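Local coordinates for DSBA-like thioredoxin domain-containing protein (PDB 2IN3) that probably works as a thiol-disulfide oxidoreductase, and perhaps as a disulfide isomerase, of the FrnE-like branch of the DsbA family, at residues Pro8-Ile13 with Gln203-Trp208; Tyr12-Asp15 with Trp20-Gly23; Glu29-Glu34 with Arg196-Leu201; Ala37-Lys42 with Thr207-His212; Ala179-Ser184 with Arg188-Thr193. All blocks are in the same frame, centred on the assembly; numbering follows the deposited sequence. Where two conformers were deposited one is given.

Contact 1: Pro8-Ile13 with Gln203-Trp208; sequences PVLWYI and QLLDTW
The indole of Trp208 meets Pro8 at one edge, near the plane of the ring: Pro8 CG lies 3.7 Å from Trp208 CH2, and Pro8 CB reaches the same corner of the six-membered ring. The ring of His212 stacks on the indole, Tyr189 meets it edge-to-face, and Val182 touches it from strand 179-184. A rigid, apolar proline suits the position just ahead of the strand, because it can lie against the rim of a large aromatic without bringing in an N-H that would need a partner. Trp208 gets there with CG anti to its backbone N (chi1 -170°), which carries the indole off the helix toward the sheet. About one helical turn earlier, two leucines meet at about a right angle, methyl against methyl, with Leu10 CD1 4.1 Å from Leu205 CD2. Both also touch Ile31 of helix 19-35, so branched aliphatic chains pack together between strand and helices. No hydrogen bond links the two segments. The C-terminal helix 198-211 lies beside helix 19-35 on the face of the sheet that carries Leu10, as in thioredoxin-fold proteins.

Contact 2: Tyr12-Asp15 with Trp20-Gly23; sequences YIAD and WCWG
Tyr12 and Ile13 lie in the later part of the strand that begins at Val9, and Trp20-Gly23 lies near the start of helix 19-35, with Ala14 and Cys21 the nearest pair at 6.3 Å between CA atoms. Strand and helix open the beta-alpha-beta unit of the thioredoxin fold. Cys21 is the second cysteine of a CxxC pattern at the helix start, with Cys18 the first, consistent with the redox motif of the DsbA family. No direct hydrogen bond joins the segments; they meet through side chains, backbone oxygens and a water. The CB of Cys21 points to the strand, and its SG, anti to its own carbonyl carbon (chi1 -70°), comes within 3.5 Å of Ala14 CB. The small methyl of alanine suits a place where helix and strand come this close. The same methyl also lies over one face of the Tyr12 ring, toward the rim, while Asp15 O is 3.6 Å from Cys21 CB. Asp15 OD1 accepts a hydrogen bond from Met17 N, in the turn leading to the helix. Cys21 is buried, with Pro178 touching both it and Tyr12. Tyrosine brings a polar end across to the helix: one water lies 2.6 Å from Tyr12 OH and donates a 3.0 Å hydrogen bond to Cys21 O.

Contact 3: Glu29-Glu34 with Arg196-Leu201; sequences ENIRQE and RPIEAL. With EDO (1,2-ethanediol), chain E.
Ile31 and Ile198 make the tight part of this contact, their side chains running antiparallel alongside one another with Ile31 CG1 3.6 Å from Ile198 CD1. Ile198 reaches so far because its CG1 branch lies anti to the backbone N (chi1 -169°) and puts CD1 out toward helix 19-35. Beyond it, the side chains of Ile31 and Leu201 cross at about a right angle, with Ile31 CD1 4.2 Å from Leu201 CB. Ile31 and Leu201 suit these inner positions, where their bulky branched chains pack closely between two helices. Nearer the surface, Asn30 lays its OD1 3.9 Å from Ile198 CD1. That oxygen takes a hydrogen bond from Arg202 NH2, while Glu34 OE2 makes a salt bridge with Arg202 NE, so a single guanidinium serves two residues of the helix 19-35 surface. On another side of that helix, away from Ile198, an ethanediol, probably from the crystallisation liquor, rests C1 over one face of the Arg32 guanidinium, toward its rim, and gives Arg32 O a weak 3.4 Å hydrogen bond. With no hydrogen bond between the two segments themselves, the inner seam depends on shape and exclusion of water, and polar bonds are kept for its outer margin.

Contact 4: Ala37-Lys42 with Thr207-His212; sequences AFLTVK and TWLQQH
Trp208 O accepts a 2.8 Å hydrogen bond from His212 N, closing the last turn of helix 198-211, the C-terminal helix of the thioredoxin fold. Thr207 O receives Gln211 N at the same length, and His212 then leaves helical geometry. Against this helix end comes the loop that leads into edge strand 40-45. The side-chain contact is apolar: Leu39 and Leu209 reach toward each other tip to tip, CD2 to CD2 at 4.0 Å. Leucine suits both places, since its forked end spans the distance between backbones whose nearest CA atoms, those of Phe38 and Leu209, are 8.4 Å apart. The same Leu209 CD2 lies in the plane of the Trp208 ring, at its edge, and Tyr35 of helix 19-35 touches Leu209 as well. Phe38 contributes CB and its carbonyl oxygen against Leu209 CD2, while its ring leads away from the helix at the exposed margin. Leu39 CD2 meets the indole obliquely, 4.2 Å from Trp208 CZ3.

Contact 5: Ala179-Ser184 with Arg188-Thr193; sequences ALVVES and RYLITT. With EDO (1,2-ethanediol), chain F.
Glu183 and Arg188 extend in parallel from neighbouring strands of an antiparallel hairpin, with Glu183 OE2 3.7 Å from Arg188 CG. Their charged ends stay apart, the flat groups turned by 73°, while Glu183 OE1 accepts a hydrogen bond from Trp11 NE1. Val181 and Leu190 share their face of the sheet; Leu180, Val182, Tyr189 and Thr192 take the other. Tyr189 turns a ring edge to the backbone, CD2 3.5 Å from Val182 O. That oxygen accepts Tyr189 N at 2.8 Å. Beta-branched valines and Thr192 suit the extended backbone. Toward Leu180 the alternation breaks: Ile191 N gives Leu180 O a 2.8 Å bond and Thr192 N a weak one, a classic beta bulge. The side chains of Ile191 and Val182 meet at a slant, Ile191 CG1 3.7 Å from Val182 CG2. Strand 179-184 pairs beyond with strand 9-14, while helices 19-35 and 198-211 cover the Leu180 face, Phe24 touching Leu180 and Trp208 touching Val182.

In the fold
Contacts 1, 3 and 4 all use helix 198-211, setting it in turn against strand 9-14, helix 19-35 and the approach to the edge strand, and all three lack hydrogen bonds between their segments. Contacts 1 and 2 are buried; contacts 3 and 4 are partly buried, and contact 4 reaches exposed Phe38. Contact 5 differs in kind, since backbone hydrogen bonds build a hairpin within the sheet, whereas the other contacts are packing between elements. Strand 9-14 runs through contacts 1 and 2, whose centres are 15 Å apart: its start meets plain packing, its end a probable redox motif with a bridging water. Ile31 joins contacts 1 and 3, and Trp208 joins contacts 1, 4 and 5.

Contact 1: Pro8-Ile13 with Gln203-Trp208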
# COMPACT_ATOMS: atom_id res chain seq x y z
N PRO A 8 -14.64 3.38 14.24
CA PRO A 8 -14.31 4.10 13.03
C PRO A 8 -13.25 3.33 12.27
O PRO A 8 -12.49 2.54 12.87
CB PRO A 8 -13.71 5.41 13.56
CG PRO A 8 -14.33 5.58 14.90
CD PRO A 8 -14.37 4.19 15.45
N VAL A 9 -13.19 3.55 10.96
CA VAL A 9 -12.23 2.85 10.11
C VAL A 9 -11.19 3.87 9.72
O VAL A 9 -11.52 5.01 9.36
CB VAL A 9 -12.90 2.25 8.82
CG1 VAL A 9 -11.83 1.70 7.86
CG2 VAL A 9 -13.91 1.16 9.17
N LEU A 10 -9.94 3.47 9.82
CA LEU A 10 -8.82 4.29 9.38
C LEU A 10 -8.33 3.60 8.10
O LEU A 10 -7.77 2.48 8.14
CB LEU A 10 -7.72 4.36 10.45
CG LEU A 10 -6.45 5.15 10.03
CD1 LEU A 10 -6.74 6.62 9.77
CD2 LEU A 10 -5.30 5.00 11.05
N TRP A 11 -8.63 4.25 6.98
CA TRP A 11 -8.17 3.78 5.67
C TRP A 11 -6.74 4.20 5.36
O TRP A 11 -6.43 5.41 5.32
CB TRP A 11 -9.10 4.30 4.56
CG TRP A 11 -10.47 3.72 4.58
CD1 TRP A 11 -11.62 4.34 5.00
CD2 TRP A 11 -10.86 2.40 4.17
NE1 TRP A 11 -12.70 3.49 4.86
CE2 TRP A 11 -12.26 2.30 4.35
CE3 TRP A 11 -10.14 1.30 3.66
CZ2 TRP A 11 -12.97 1.12 4.05
CZ3 TRP A 11 -10.86 0.13 3.34
CH2 TRP A 11 -12.25 0.06 3.55
N TYR A 12 -5.89 3.22 5.11
CA TYR A 12 -4.55 3.47 4.61
C TYR A 12 -4.58 3.37 3.09
O TYR A 12 -4.80 2.29 2.53
CB TYR A 12 -3.56 2.45 5.22
CG TYR A 12 -2.13 2.61 4.75
CD1 TYR A 12 -1.51 3.86 4.70
CD2 TYR A 12 -1.40 1.50 4.37
CE1 TYR A 12 -0.16 3.99 4.30
CE2 TYR A 12 -0.04 1.59 3.95
CZ TYR A 12 0.55 2.84 3.91
OH TYR A 12 1.86 2.94 3.51
N ILE A 13 -4.41 4.52 2.42
CA ILE A 13 -4.57 4.58 0.98
C ILE A 13 -3.17 4.63 0.41
O ILE A 13 -2.44 5.63 0.56
CB ILE A 13 -5.40 5.82 0.53
CG1 ILE A 13 -6.80 5.79 1.18
CG2 ILE A 13 -5.53 5.85 -0.97
CD1 ILE A 13 -7.64 7.06 1.00
N GLN A 203 -0.40 13.04 16.91
CA GLN A 203 -1.15 14.28 17.17
C GLN A 203 -2.50 14.29 16.44
O GLN A 203 -3.54 14.55 17.04
CB GLN A 203 -0.33 15.53 16.77
CG GLN A 203 -0.98 16.88 17.15
CD GLN A 203 -1.82 17.49 16.03
OE1 GLN A 203 -1.33 17.75 14.94
NE2 GLN A 203 -3.10 17.75 16.33
N LEU A 204 -2.45 14.03 15.13
CA LEU A 204 -3.63 14.12 14.27
C LEU A 204 -4.69 13.10 14.69
O LEU A 204 -5.86 13.45 14.94
CB LEU A 204 -3.23 13.90 12.79
CG LEU A 204 -2.31 15.02 12.28
CD1 LEU A 204 -1.72 14.68 10.90
CD2 LEU A 204 -3.05 16.34 12.29
N LEU A 205 -4.27 11.86 14.87
CA LEU A 205 -5.18 10.80 15.34
C LEU A 205 -5.73 11.08 16.73
O LEU A 205 -6.93 10.90 16.96
CB LEU A 205 -4.53 9.42 15.26
CG LEU A 205 -4.13 9.04 13.83
CD1 LEU A 205 -3.22 7.79 13.87
CD2 LEU A 205 -5.35 8.83 12.93
N ASP A 206 -4.86 11.50 17.64
CA ASP A 206 -5.28 11.81 19.00
C ASP A 206 -6.40 12.86 19.01
O ASP A 206 -7.38 12.73 19.73
CB ASP A 206 -4.09 12.29 19.83
CG ASP A 206 -3.11 11.16 20.20
OD1 ASP A 206 -3.44 9.96 20.01
OD2 ASP A 206 -2.03 11.48 20.75
N THR A 207 -6.21 13.92 18.22
CA THR A 207 -7.18 15.03 18.14
C THR A 207 -8.48 14.56 17.50
O THR A 207 -9.58 14.89 17.99
CB THR A 207 -6.55 16.24 17.36
OG1 THR A 207 -5.45 16.73 18.11
CG2 THR A 207 -7.57 17.37 17.17
N TRP A 208 -8.38 13.77 16.44
CA TRP A 208 -9.58 13.19 15.81
C TRP A 208 -10.39 12.40 16.85
O TRP A 208 -11.58 12.66 17.03
CB TRP A 208 -9.26 12.33 14.55
CG TRP A 208 -10.57 12.01 13.86
CD1 TRP A 208 -11.20 12.76 12.90
CD2 TRP A 208 -11.47 10.93 14.17
NE1 TRP A 208 -12.41 12.19 12.57
CE2 TRP A 208 -12.60 11.07 13.34
CE3 TRP A 208 -11.42 9.85 15.06
CZ2 TRP A 208 -13.69 10.18 13.38
CZ3 TRP A 208 -12.50 8.95 15.09
CH2 TRP A 208 -13.62 9.13 14.25

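Contact 2: Tyr12-Asp15 with Trp20-Gly23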
# COMPACT_ATOMS: atom_id res chain seq x y z
N TYR A 12 -5.89 3.22 5.11
CA TYR A 12 -4.55 3.47 4.61
C TYR A 12 -4.58 3.37 3.09
O TYR A 12 -4.80 2.29 2.53
CB TYR A 12 -3.56 2.45 5.22
CG TYR A 12 -2.13 2.61 4.75
CD1 TYR A 12 -1.51 3.86 4.70
CD2 TYR A 12 -1.40 1.50 4.37
CE1 TYR A 12 -0.16 3.99 4.30
CE2 TYR A 12 -0.04 1.59 3.95
CZ TYR A 12 0.55 2.84 3.91
OH TYR A 12 1.86 2.94 3.51
N ILE A 13 -4.41 4.52 2.42
CA ILE A 13 -4.57 4.58 0.98
C ILE A 13 -3.17 4.63 0.41
O ILE A 13 -2.44 5.63 0.56
CB ILE A 13 -5.40 5.82 0.53
CG1 ILE A 13 -6.80 5.79 1.18
CG2 ILE A 13 -5.53 5.85 -0.97
CD1 ILE A 13 -7.64 7.06 1.00
N ALA A 14 -2.80 3.53 -0.23
CA ALA A 14 -1.39 3.27 -0.57
C ALA A 14 -1.27 2.28 -1.69
O ALA A 14 -2.21 1.53 -1.98
CB ALA A 14 -0.63 2.80 0.64
N ASP A 15 -0.11 2.29 -2.33
CA ASP A 15 0.22 1.38 -3.40
C ASP A 15 1.57 0.77 -3.04
O ASP A 15 2.50 1.51 -2.69
CB ASP A 15 0.35 2.18 -4.70
CG ASP A 15 0.54 1.30 -5.91
OD1 ASP A 15 1.56 0.58 -5.98
OD2 ASP A 15 -0.36 1.31 -6.80
N TRP A 20 7.40 6.30 -1.10
CA TRP A 20 7.09 6.92 0.19
C TRP A 20 6.14 6.08 1.05
O TRP A 20 6.13 6.23 2.29
CB TRP A 20 6.58 8.35 0.04
CG TRP A 20 7.72 9.33 -0.16
CD1 TRP A 20 8.09 9.95 -1.31
CD2 TRP A 20 8.63 9.77 0.85
NE1 TRP A 20 9.18 10.77 -1.08
CE2 TRP A 20 9.52 10.69 0.24
CE3 TRP A 20 8.78 9.48 2.22
CZ2 TRP A 20 10.57 11.29 0.94
CZ3 TRP A 20 9.84 10.09 2.91
CH2 TRP A 20 10.70 10.98 2.27
N CYS A 21 5.35 5.22 0.40
CA CYS A 21 4.55 4.23 1.13
C CYS A 21 5.47 3.23 1.83
O CYS A 21 5.24 2.87 3.01
CB CYS A 21 3.56 3.49 0.18
SG CYS A 21 2.21 4.63 -0.39
N TRP A 22 6.52 2.77 1.13
CA TRP A 22 7.54 1.95 1.80
C TRP A 22 8.26 2.75 2.91
O TRP A 22 8.53 2.21 3.99
CB TRP A 22 8.52 1.43 0.78
CG TRP A 22 9.67 0.56 1.22
CD1 TRP A 22 10.98 0.66 0.83
CD2 TRP A 22 9.58 -0.65 2.00
NE1 TRP A 22 11.73 -0.39 1.35
CE2 TRP A 22 10.89 -1.20 2.08
CE3 TRP A 22 8.53 -1.30 2.67
CZ2 TRP A 22 11.17 -2.38 2.78
CZ3 TRP A 22 8.82 -2.49 3.36
CH2 TRP A 22 10.13 -3.00 3.42
N GLY A 23 8.56 4.03 2.68
CA GLY A 23 9.13 4.86 3.75
C GLY A 23 8.24 4.89 4.99
O GLY A 23 8.71 4.97 6.13
O HOH W 1 3.29 0.74 3.70

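Contact 3: Glu29-Glu34 with Arg196-Leu201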
# COMPACT_ATOMS: atom_id res chain seq x y z
N GLU A 29 2.72 0.68 10.71
CA GLU A 29 2.85 -0.47 11.63
C GLU A 29 2.64 -0.01 13.11
O GLU A 29 1.89 -0.63 13.88
CB GLU A 29 4.21 -1.17 11.50
CG GLU A 29 4.46 -2.35 12.51
CD GLU A 29 5.96 -2.77 12.68
OE1 GLU A 29 6.84 -2.27 11.92
OE2 GLU A 29 6.27 -3.60 13.59
N ASN A 30 3.33 1.06 13.49
CA ASN A 30 3.19 1.59 14.85
C ASN A 30 1.78 2.06 15.14
O ASN A 30 1.23 1.77 16.22
CB ASN A 30 4.20 2.71 15.13
CG ASN A 30 4.28 3.03 16.63
OD1 ASN A 30 3.46 3.78 17.18
ND2 ASN A 30 5.25 2.43 17.32
N ILE A 31 1.17 2.76 14.18
CA ILE A 31 -0.21 3.23 14.31
C ILE A 31 -1.16 2.03 14.54
O ILE A 31 -1.96 2.03 15.49
CB ILE A 31 -0.64 4.04 13.07
CG1 ILE A 31 0.12 5.36 13.00
CG2 ILE A 31 -2.17 4.34 13.12
CD1 ILE A 31 -0.03 6.08 11.61
N ARG A 32 -1.06 1.03 13.68
CA ARG A 32 -1.81 -0.24 13.88
C ARG A 32 -1.56 -0.86 15.23
O ARG A 32 -2.47 -1.40 15.85
CB ARG A 32 -1.45 -1.30 12.81
CG ARG A 32 -1.87 -0.89 11.42
CD ARG A 32 -1.51 -1.96 10.43
NE ARG A 32 -2.25 -3.16 10.74
CZ ARG A 32 -1.72 -4.35 10.91
NH1 ARG A 32 -0.42 -4.56 10.79
NH2 ARG A 32 -2.51 -5.34 11.20
N GLN A 33 -0.32 -0.86 15.68
CA GLN A 33 -0.03 -1.47 16.96
C GLN A 33 -0.69 -0.67 18.09
O GLN A 33 -1.25 -1.27 19.00
CB GLN A 33 1.49 -1.62 17.16
CG GLN A 33 2.11 -2.72 16.26
CD GLN A 33 3.65 -2.73 16.22
OE1 GLN A 33 4.33 -1.72 16.53
NE2 GLN A 33 4.22 -3.87 15.82
N GLU A 34 -0.69 0.66 17.98
CA GLU A 34 -1.10 1.52 19.08
C GLU A 34 -2.61 1.80 19.11
O GLU A 34 -3.22 1.86 20.20
CB GLU A 34 -0.33 2.83 19.03
CG GLU A 34 -0.04 3.38 20.40
CD GLU A 34 0.54 4.79 20.37
OE1 GLU A 34 0.31 5.50 21.35
OE2 GLU A 34 1.25 5.16 19.40
N ARG A 196 4.37 11.41 6.72
CA ARG A 196 4.73 12.31 7.85
C ARG A 196 5.26 11.39 8.95
O ARG A 196 4.89 10.20 8.99
CB ARG A 196 3.51 13.14 8.34
CG ARG A 196 3.01 14.21 7.33
CD ARG A 196 1.88 15.12 7.88
NE ARG A 196 2.44 16.16 8.77
CZ ARG A 196 1.73 17.01 9.51
NH1 ARG A 196 2.38 17.88 10.29
NH2 ARG A 196 0.40 17.03 9.49
N PRO A 197 6.12 11.91 9.84
CA PRO A 197 6.62 11.11 10.97
C PRO A 197 5.52 10.69 11.96
O PRO A 197 4.46 11.31 12.01
CB PRO A 197 7.63 12.04 11.64
CG PRO A 197 8.00 13.05 10.59
CD PRO A 197 6.75 13.24 9.78
N ILE A 198 5.80 9.63 12.71
CA ILE A 198 4.85 9.07 13.69
C ILE A 198 4.37 10.12 14.72
O ILE A 198 3.21 10.08 15.15
CB ILE A 198 5.44 7.79 14.37
CG1 ILE A 198 4.42 7.01 15.20
CG2 ILE A 198 6.63 8.10 15.27
CD1 ILE A 198 3.24 6.49 14.44
N GLU A 199 5.24 11.07 15.09
CA GLU A 199 4.84 12.09 16.08
C GLU A 199 3.70 12.96 15.55
O GLU A 199 2.72 13.23 16.25
CB GLU A 199 6.04 12.97 16.52
CG GLU A 199 7.03 12.24 17.42
CD GLU A 199 8.06 11.41 16.62
OE1 GLU A 199 8.15 11.57 15.38
OE2 GLU A 199 8.76 10.60 17.25
N ALA A 200 3.82 13.40 14.29
CA ALA A 200 2.76 14.20 13.68
C ALA A 200 1.44 13.42 13.57
O ALA A 200 0.38 13.97 13.83
CB ALA A 200 3.18 14.72 12.32
N LEU A 201 1.51 12.14 13.25
CA LEU A 201 0.28 11.39 13.03
C LEU A 201 -0.38 10.99 14.34
O LEU A 201 -1.60 10.93 14.42
CB LEU A 201 0.55 10.19 12.14
CG LEU A 201 1.19 10.70 10.85
CD1 LEU A 201 2.02 9.63 10.27
CD2 LEU A 201 0.15 11.20 9.85
C1 EDO E . -1.37 -4.76 14.47
O1 EDO E . -0.19 -5.14 15.19
C2 EDO E . -2.56 -4.70 15.43
O2 EDO E . -2.06 -4.62 16.76

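Contact 4: Ala37-Lys42 with Thr207-His212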
# COMPACT_ATOMS: atom_id res chain seq x y z
N ALA A 37 -7.31 -0.85 19.07
CA ALA A 37 -8.44 -0.99 19.98
C ALA A 37 -9.50 0.08 19.71
O ALA A 37 -10.64 -0.08 20.12
CB ALA A 37 -7.99 -0.95 21.45
N PHE A 38 -9.14 1.12 18.97
CA PHE A 38 -9.98 2.32 18.82
C PHE A 38 -10.36 2.62 17.36
O PHE A 38 -11.36 3.30 17.11
CB PHE A 38 -9.24 3.51 19.41
CG PHE A 38 -8.71 3.24 20.79
CD1 PHE A 38 -9.59 3.06 21.86
CD2 PHE A 38 -7.33 3.13 21.02
CE1 PHE A 38 -9.11 2.80 23.14
CE2 PHE A 38 -6.84 2.86 22.29
CZ PHE A 38 -7.74 2.70 23.36
N LEU A 39 -9.55 2.14 16.43
CA LEU A 39 -9.77 2.34 15.00
C LEU A 39 -9.55 1.01 14.27
O LEU A 39 -8.64 0.26 14.62
CB LEU A 39 -8.77 3.38 14.46
CG LEU A 39 -8.93 4.83 14.94
CD1 LEU A 39 -7.73 5.69 14.56
CD2 LEU A 39 -10.25 5.43 14.40
N THR A 40 -10.39 0.68 13.29
CA THR A 40 -10.10 -0.50 12.48
C THR A 40 -9.28 -0.05 11.29
O THR A 40 -9.77 0.75 10.48
CB THR A 40 -11.35 -1.22 11.99
OG1 THR A 40 -12.19 -1.51 13.12
CG2 THR A 40 -10.98 -2.54 11.29
N VAL A 41 -8.05 -0.53 11.19
CA VAL A 41 -7.10 0.01 10.20
C VAL A 41 -7.13 -0.92 8.99
O VAL A 41 -6.93 -2.13 9.13
CB VAL A 41 -5.64 0.19 10.73
CG1 VAL A 41 -4.81 0.93 9.68
CG2 VAL A 41 -5.60 1.02 12.04
N LYS A 42 -7.45 -0.36 7.82
CA LYS A 42 -7.67 -1.18 6.61
C LYS A 42 -6.93 -0.57 5.42
O LYS A 42 -6.64 0.60 5.45
CB LYS A 42 -9.15 -1.28 6.30
CG LYS A 42 -10.00 -2.00 7.35
CD LYS A 42 -11.50 -1.99 7.03
CE LYS A 42 -11.84 -2.87 5.86
NZ LYS A 42 -13.34 -3.06 5.74
N THR A 207 -6.21 13.92 18.22
CA THR A 207 -7.18 15.03 18.14
C THR A 207 -8.48 14.56 17.50
O THR A 207 -9.58 14.89 17.99
CB THR A 207 -6.55 16.24 17.36
OG1 THR A 207 -5.45 16.73 18.11
CG2 THR A 207 -7.57 17.37 17.17
N TRP A 208 -8.38 13.77 16.44
CA TRP A 208 -9.58 13.19 15.81
C TRP A 208 -10.39 12.40 16.85
O TRP A 208 -11.58 12.66 17.03
CB TRP A 208 -9.26 12.33 14.55
CG TRP A 208 -10.57 12.01 13.86
CD1 TRP A 208 -11.20 12.76 12.90
CD2 TRP A 208 -11.47 10.93 14.17
NE1 TRP A 208 -12.41 12.19 12.57
CE2 TRP A 208 -12.60 11.07 13.34
CE3 TRP A 208 -11.42 9.85 15.06
CZ2 TRP A 208 -13.69 10.18 13.38
CZ3 TRP A 208 -12.50 8.95 15.09
CH2 TRP A 208 -13.62 9.13 14.25
N LEU A 209 -9.74 11.46 17.55
CA LEU A 209 -10.44 10.66 18.58
C LEU A 209 -11.00 11.50 19.75
O LEU A 209 -12.07 11.17 20.27
CB LEU A 209 -9.53 9.54 19.12
CG LEU A 209 -9.18 8.44 18.10
CD1 LEU A 209 -7.86 7.75 18.48
CD2 LEU A 209 -10.34 7.45 17.89
N GLN A 210 -10.28 12.55 20.15
CA GLN A 210 -10.75 13.47 21.20
C GLN A 210 -12.00 14.23 20.75
O GLN A 210 -12.96 14.37 21.50
CB GLN A 210 -9.65 14.47 21.60
CG GLN A 210 -10.13 15.61 22.55
CD GLN A 210 -9.17 16.79 22.64
OE1 GLN A 210 -8.10 16.80 22.01
NE2 GLN A 210 -9.53 17.79 23.43
N GLN A 211 -11.98 14.72 19.50
CA GLN A 211 -13.09 15.50 18.95
C GLN A 211 -14.27 14.64 18.51
O GLN A 211 -15.41 15.11 18.43
CB GLN A 211 -12.61 16.34 17.76
CG GLN A 211 -11.65 17.44 18.14
CD GLN A 211 -10.99 18.10 16.94
OE1 GLN A 211 -10.94 17.54 15.84
NE2 GLN A 211 -10.46 19.30 17.16
N HIS A 212 -13.98 13.37 18.21
CA HIS A 212 -14.97 12.44 17.69
C HIS A 212 -15.08 11.23 18.59
O HIS A 212 -14.44 10.20 18.38
CB HIS A 212 -14.66 12.07 16.24
CG HIS A 212 -14.65 13.25 15.32
ND1 HIS A 212 -15.78 13.70 14.68
CD2 HIS A 212 -13.66 14.11 14.99
CE1 HIS A 212 -15.49 14.78 13.98
NE2 HIS A 212 -14.20 15.05 14.15

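Contact 5: Ala179-Ser184 with Arg188-Thr193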
# COMPACT_ATOMS: atom_id res chain seq x y z
N ALA A 179 -1.91 8.07 2.00
CA ALA A 179 -2.90 8.96 2.59
C ALA A 179 -3.62 8.19 3.67
O ALA A 179 -3.67 6.96 3.64
CB ALA A 179 -3.88 9.47 1.55
N LEU A 180 -4.16 8.92 4.63
CA LEU A 180 -4.92 8.31 5.71
C LEU A 180 -6.23 9.06 5.81
O LEU A 180 -6.24 10.30 5.86
CB LEU A 180 -4.15 8.41 7.04
CG LEU A 180 -3.00 7.39 7.21
CD1 LEU A 180 -2.26 7.71 8.49
CD2 LEU A 180 -3.46 5.96 7.26
N VAL A 181 -7.31 8.30 5.86
CA VAL A 181 -8.67 8.84 5.96
C VAL A 181 -9.43 8.07 7.03
O VAL A 181 -9.45 6.82 7.00
CB VAL A 181 -9.45 8.72 4.61
CG1 VAL A 181 -10.94 9.08 4.80
CG2 VAL A 181 -8.84 9.63 3.56
N VAL A 182 -10.05 8.80 7.95
CA VAL A 182 -11.00 8.19 8.88
C VAL A 182 -12.43 8.25 8.32
O VAL A 182 -12.91 9.29 7.88
CB VAL A 182 -10.96 8.82 10.30
CG1 VAL A 182 -11.97 8.13 11.21
CG2 VAL A 182 -9.56 8.71 10.91
N GLU A 183 -13.09 7.10 8.31
CA GLU A 183 -14.46 7.02 7.89
C GLU A 183 -15.25 6.58 9.10
O GLU A 183 -15.01 5.51 9.67
CB GLU A 183 -14.61 6.03 6.74
CG GLU A 183 -16.01 5.92 6.20
CD GLU A 183 -16.07 5.28 4.83
OE1 GLU A 183 -15.46 4.20 4.63
OE2 GLU A 183 -16.74 5.87 3.95
N SER A 184 -16.18 7.43 9.50
CA SER A 184 -17.01 7.15 10.65
C SER A 184 -18.46 7.44 10.26
O SER A 184 -18.84 8.60 10.03
CB SER A 184 -16.57 7.99 11.85
OG SER A 184 -17.43 7.74 12.94
N ARG A 188 -16.30 11.29 6.38
CA ARG A 188 -14.91 10.99 6.12
C ARG A 188 -14.06 12.20 6.45
O ARG A 188 -14.45 13.33 6.20
CB ARG A 188 -14.67 10.58 4.67
CG ARG A 188 -15.38 9.31 4.25
CD ARG A 188 -15.21 9.08 2.76
NE ARG A 188 -15.36 10.30 1.96
CZ ARG A 188 -16.43 10.62 1.24
NH1 ARG A 188 -17.49 9.81 1.20
NH2 ARG A 188 -16.45 11.75 0.54
N TYR A 189 -12.88 11.92 7.01
CA TYR A 189 -11.98 12.94 7.50
C TYR A 189 -10.59 12.64 6.98
O TYR A 189 -10.06 11.55 7.22
CB TYR A 189 -11.95 12.90 9.03
CG TYR A 189 -13.30 13.05 9.67
CD1 TYR A 189 -13.74 14.30 10.10
CD2 TYR A 189 -14.12 11.95 9.88
CE1 TYR A 189 -14.96 14.45 10.69
CE2 TYR A 189 -15.36 12.09 10.49
CZ TYR A 189 -15.77 13.35 10.89
OH TYR A 189 -17.00 13.55 11.49
N LEU A 190 -10.00 13.59 6.28
CA LEU A 190 -8.66 13.41 5.77
C LEU A 190 -7.68 13.66 6.89
O LEU A 190 -7.69 14.74 7.49
CB LEU A 190 -8.42 14.36 4.59
CG LEU A 190 -7.10 14.30 3.84
CD1 LEU A 190 -6.88 12.93 3.22
CD2 LEU A 190 -7.08 15.43 2.78
N ILE A 191 -6.85 12.66 7.20
CA ILE A 191 -5.82 12.81 8.26
C ILE A 191 -4.50 13.34 7.68
O ILE A 191 -4.00 14.36 8.16
CB ILE A 191 -5.60 11.48 9.06
CG1 ILE A 191 -6.90 10.98 9.70
CG2 ILE A 191 -4.51 11.65 10.15
CD1 ILE A 191 -7.52 11.92 10.77
N THR A 192 -3.96 12.67 6.65
CA THR A 192 -2.70 13.09 6.01
C THR A 192 -2.74 12.71 4.55
O THR A 192 -3.43 11.76 4.19
CB THR A 192 -1.42 12.41 6.69
OG1 THR A 192 -0.21 12.91 6.09
CG2 THR A 192 -1.41 10.93 6.52
N THR A 193 -2.00 13.43 3.71
CA THR A 193 -1.92 13.03 2.29
C THR A 193 -0.50 12.91 1.77
O THR A 193 -0.20 13.43 0.68
CB THR A 193 -2.61 14.00 1.34
OG1 THR A 193 -2.00 15.28 1.48
CG2 THR A 193 -4.08 14.10 1.64
C1 EDO F . 3.23 17.15 0.67
O1 EDO F . 3.88 15.91 1.00
C2 EDO F . 1.80 16.86 0.18
O2 EDO F . 1.04 16.22 1.22